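Local coordinates for TRAP solute Binding Protein (Uncultured marine bacterium, PDB 5I7I), which binds aromatic acids such as 3-hydroxybenzoate and probably delivers them to a TRAP transporter in the cytoplasmic membrane, at residues 113-123 against 264-275. Sequence-based numbering, arbitrary orientation.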
loop_
_atom_site.group_PDB
_atom_site.type_symbol
_atom_site.label_atom_id
_atom_site.label_comp_id
_atom_site.label_asym_id
_atom_site.label_seq_id
_atom_site.Cartn_x
_atom_site.Cartn_y
_atom_site.Cartn_z
ATOM N N SER A 113 -10.344 8.305 -0.659
ATOM C CA SER A 113 -10.231 7.325 -1.731
ATOM C C SER A 113 -8.758 7.087 -2.079
ATOM O O SER A 113 -7.887 7.928 -1.833
ATOM C CB SER A 113 -10.948 7.832 -2.977
ATOM O OG SER A 113 -10.277 8.964 -3.489
ATOM N N ALA A 114 -8.479 5.937 -2.692
ATOM C CA ALA A 114 -7.123 5.732 -3.198
ATOM C C ALA A 114 -6.781 6.750 -4.273
ATOM O O ALA A 114 -5.631 7.185 -4.369
ATOM C CB ALA A 114 -6.937 4.315 -3.733
ATOM N N GLU A 115 -7.763 7.175 -5.061
ATOM C CA GLU A 115 -7.509 8.180 -6.088
ATOM C C GLU A 115 -6.987 9.475 -5.471
ATOM O O GLU A 115 -5.996 10.045 -5.945
ATOM C CB GLU A 115 -8.801 8.442 -6.850
ATOM C CG GLU A 115 -8.736 9.601 -7.833
ATOM C CD GLU A 115 -10.035 9.805 -8.613
ATOM O OE1 GLU A 115 -11.039 9.107 -8.358
ATOM O OE2 GLU A 115 -10.038 10.675 -9.520
ATOM N N ALA A 116 -7.660 9.961 -4.418
ATOM C CA ALA A 116 -7.236 11.215 -3.803
ATOM C C ALA A 116 -5.940 11.026 -3.038
ATOM O O ALA A 116 -5.028 11.864 -3.116
ATOM C CB ALA A 116 -8.330 11.725 -2.859
ATOM N N THR A 117 -5.844 9.934 -2.284
ATOM C CA THR A 117 -4.709 9.746 -1.397
ATOM C C THR A 117 -3.448 9.438 -2.190
ATOM O O THR A 117 -2.348 9.813 -1.779
ATOM C CB THR A 117 -5.038 8.664 -0.358
ATOM O OG1 THR A 117 -6.312 8.941 0.252
ATOM C CG2 THR A 117 -4.005 8.669 0.751
ATOM N N SER A 118 -3.588 8.764 -3.331
ATOM C CA SER A 118 -2.432 8.461 -4.168
ATOM C C SER A 118 -1.850 9.717 -4.806
ATOM O O SER A 118 -0.625 9.858 -4.883
ATOM C CB SER A 118 -2.819 7.467 -5.254
ATOM O OG SER A 118 -3.098 6.203 -4.711
ATOM N N GLN A 119 -2.696 10.615 -5.333
ATOM C CA GLN A 119 -2.193 11.884 -5.845
ATOM C C GLN A 119 -1.506 12.688 -4.747
ATOM O O GLN A 119 -0.463 13.312 -4.979
ATOM C CB GLN A 119 -3.343 12.678 -6.445
ATOM C CG GLN A 119 -3.841 12.075 -7.722
ATOM C CD GLN A 119 -5.049 12.778 -8.256
ATOM O OE1 GLN A 119 -4.947 13.676 -9.095
ATOM N NE2 GLN A 119 -6.212 12.416 -7.728
ATOM N N ALA A 120 -2.098 12.692 -3.554
ATOM C CA ALA A 120 -1.476 13.355 -2.418
ATOM C C ALA A 120 -0.086 12.783 -2.159
ATOM O O ALA A 120 0.876 13.532 -1.993
ATOM C CB ALA A 120 -2.377 13.211 -1.191
ATOM N N LEU A 121 0.037 11.448 -2.129
ATOM C CA LEU A 121 1.336 10.809 -1.919
ATOM C C LEU A 121 2.340 11.231 -2.979
ATOM O O LEU A 121 3.507 11.509 -2.672
ATOM C CB LEU A 121 1.193 9.289 -1.958
ATOM C CG LEU A 121 0.906 8.657 -0.600
ATOM C CD1 LEU A 121 0.301 7.278 -0.775
ATOM C CD2 LEU A 121 2.192 8.591 0.224
ATOM N N GLN A 122 1.933 11.214 -4.250
ATOM C CA GLN A 122 2.882 11.562 -5.303
ATOM C C GLN A 122 3.357 13.011 -5.180
ATOM O O GLN A 122 4.554 13.295 -5.310
ATOM C CB GLN A 122 2.266 11.291 -6.669
ATOM C CG GLN A 122 3.229 11.594 -7.813
ATOM C CD GLN A 122 4.401 10.649 -7.838
ATOM O OE1 GLN A 122 4.228 9.441 -7.683
ATOM N NE2 GLN A 122 5.606 11.180 -8.047
ATOM N N GLU A 123 2.440 13.951 -4.950
ATOM C CA GLU A 123 2.875 15.339 -4.807
ATOM C C GLU A 123 3.771 15.502 -3.590
ATOM O O GLU A 123 4.743 16.269 -3.606
ATOM C CB GLU A 123 1.675 16.294 -4.731
ATOM C CG GLU A 123 2.124 17.743 -4.505
ATOM C CD GLU A 123 1.046 18.787 -4.629
ATOM O OE1 GLU A 123 -0.062 18.476 -5.081
ATOM O OE2 GLU A 123 1.333 19.957 -4.289
ATOM N N LEU A 264 2.541 12.210 -11.449
ATOM C CA LEU A 264 1.213 12.427 -10.869
ATOM C C LEU A 264 0.103 11.757 -11.676
ATOM O O LEU A 264 -0.845 11.216 -11.102
ATOM C CB LEU A 264 0.965 13.929 -10.738
ATOM C CG LEU A 264 -0.263 14.312 -9.925
ATOM C CD1 LEU A 264 -0.084 13.930 -8.452
ATOM C CD2 LEU A 264 -0.517 15.803 -10.073
ATOM N N ALA A 265 0.182 11.815 -13.004
ATOM C CA ALA A 265 -0.848 11.176 -13.817
ATOM C C ALA A 265 -0.896 9.679 -13.562
ATOM O O ALA A 265 -1.978 9.084 -13.525
ATOM C CB ALA A 265 -0.630 11.463 -15.303
ATOM N N LEU A 266 0.265 9.045 -13.399
ATOM C CA LEU A 266 0.268 7.616 -13.095
ATOM C C LEU A 266 -0.262 7.355 -11.692
ATOM O O LEU A 266 -1.004 6.400 -11.474
ATOM C CB LEU A 266 1.660 7.011 -13.284
ATOM C CG LEU A 266 1.747 5.524 -12.977
ATOM C CD1 LEU A 266 0.846 4.714 -13.916
ATOM C CD2 LEU A 266 3.188 5.027 -13.085
ATOM N N ALA A 267 0.101 8.201 -10.731
ATOM C CA ALA A 267 -0.407 8.004 -9.383
ATOM C C ALA A 267 -1.920 8.132 -9.346
ATOM O O ALA A 267 -2.586 7.381 -8.624
ATOM C CB ALA A 267 0.233 9.007 -8.435
ATOM N N LYS A 268 -2.477 9.093 -10.101
ATOM C CA LYS A 268 -3.926 9.267 -10.152
ATOM C C LYS A 268 -4.590 8.037 -10.756
ATOM O O LYS A 268 -5.559 7.507 -10.194
ATOM C CB LYS A 268 -4.266 10.529 -10.950
ATOM C CG LYS A 268 -5.748 10.745 -11.161
ATOM C CD LYS A 268 -6.011 12.052 -11.879
ATOM C CE LYS A 268 -7.493 12.361 -11.909
ATOM N NZ LYS A 268 -7.755 13.716 -12.438
ATOM N N LEU A 269 -4.069 7.566 -11.893
ATOM C CA LEU A 269 -4.594 6.370 -12.534
ATOM C C LEU A 269 -4.491 5.173 -11.597
ATOM O O LEU A 269 -5.437 4.398 -11.450
ATOM C CB LEU A 269 -3.797 6.116 -13.816
ATOM C CG LEU A 269 -4.125 4.842 -14.585
ATOM C CD1 LEU A 269 -5.604 4.777 -14.929
ATOM C CD2 LEU A 269 -3.288 4.754 -15.851
ATOM N N ALA A 270 -3.344 5.010 -10.945
ATOM C CA ALA A 270 -3.170 3.906 -10.009
ATOM C C ALA A 270 -4.194 3.970 -8.890
ATOM O O ALA A 270 -4.789 2.949 -8.530
ATOM C CB ALA A 270 -1.761 3.930 -9.428
ATOM N N GLY A 271 -4.403 5.156 -8.308
ATOM C CA GLY A 271 -5.379 5.264 -7.241
ATOM C C GLY A 271 -6.773 4.939 -7.725
ATOM O O GLY A 271 -7.534 4.257 -7.038
ATOM N N GLN A 272 -7.127 5.430 -8.910
ATOM C CA GLN A 272 -8.426 5.098 -9.490
ATOM C C GLN A 272 -8.564 3.595 -9.678
ATOM O O GLN A 272 -9.599 3.003 -9.361
ATOM C CB GLN A 272 -8.593 5.828 -10.824
ATOM C CG GLN A 272 -8.724 7.339 -10.646
ATOM C CD GLN A 272 -8.652 8.095 -11.952
ATOM O OE1 GLN A 272 -8.015 7.651 -12.906
ATOM N NE2 GLN A 272 -9.315 9.234 -12.010
ATOM N N LEU A 273 -7.520 2.962 -10.192
ATOM C CA LEU A 273 -7.557 1.514 -10.356
ATOM C C LEU A 273 -7.750 0.818 -9.024
ATOM O O LEU A 273 -8.535 -0.126 -8.925
ATOM C CB LEU A 273 -6.275 1.028 -11.007
ATOM C CG LEU A 273 -6.158 1.258 -12.507
ATOM C CD1 LEU A 273 -4.725 1.116 -12.938
ATOM C CD2 LEU A 273 -7.048 0.291 -13.264
ATOM N N TRP A 274 -7.005 1.245 -7.994
ATOM C CA TRP A 274 -7.086 0.550 -6.712
ATOM C C TRP A 274 -8.449 0.740 -6.051
ATOM O O TRP A 274 -8.941 -0.180 -5.389
ATOM C CB TRP A 274 -5.921 0.923 -5.786
ATOM C CG TRP A 274 -4.920 -0.194 -5.732
ATOM C CD1 TRP A 274 -4.861 -1.173 -4.797
ATOM C CD2 TRP A 274 -3.888 -0.476 -6.685
ATOM N NE1 TRP A 274 -3.848 -2.048 -5.095
ATOM C CE2 TRP A 274 -3.230 -1.640 -6.245
ATOM C CE3 TRP A 274 -3.455 0.140 -7.866
ATOM C CZ2 TRP A 274 -2.151 -2.196 -6.940
ATOM C CZ3 TRP A 274 -2.374 -0.407 -8.544
ATOM C CH2 TRP A 274 -1.741 -1.562 -8.083
ATOM N N ASP A 275 -9.097 1.892 -6.238
ATOM C CA ASP A 275 -10.471 2.024 -5.778
ATOM C C ASP A 275 -11.357 1.012 -6.491
ATOM O O ASP A 275 -12.190 0.339 -5.874
ATOM C CB ASP A 275 -10.968 3.449 -6.031
ATOM C CG ASP A 275 -10.391 4.473 -5.058
ATOM O OD1 ASP A 275 -10.213 4.122 -3.874
ATOM O OD2 ASP A 275 -10.140 5.615 -5.485
HETATM O O HOH W 1 -11.619 6.616 -7.513
HETATM O O HOH W 2 -6.682 15.502 -10.057
#
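With CG anti to its carbonyl carbon (chi1 -75°), Asp275 turns its carboxylate onto the first turn of helix 114-126, while Glu115, CG anti to its backbone N, extends over Gln272. The carboxylate takes two backbone N-H groups: Ala114 N reaches Asp275 OD1 at 2.8 Å on the syn side, and Glu115 N meets Asp275 OD2 at 2.9 Å from above the carboxylate plane. Ser113 OG, accepting from Ala116 N, completes the N-terminal cap. Gln272 NE2 donates to Glu115 OE2 (3.0 Å) from above that carboxylate, the two planes 72° apart. A water donates to both Glu115 OE1 and Asp275 OD2, bridging two like charges. Nearly antiparallel at 152°, the helices bring Glu115 CA within 3.8 Å of Gly271 CA; a CB on Gly271 would clash with Ala114 O. Further along, Gln119 OE1 lies 3.4 Å from Lys268 CD, and Gln122 CB packs 3.5 Å from Ala267 CB. The side chain of Trp274 comes within about 4 Å of the bound 3-hydroxybenzoate. An alanine replacing Asp275 would probably leave the N-H groups of Ala114 and Glu115 without their acceptor. Asp275 thus caps the neighbouring helix by hydrogen bonds, which its charge and the helix dipole probably strengthen.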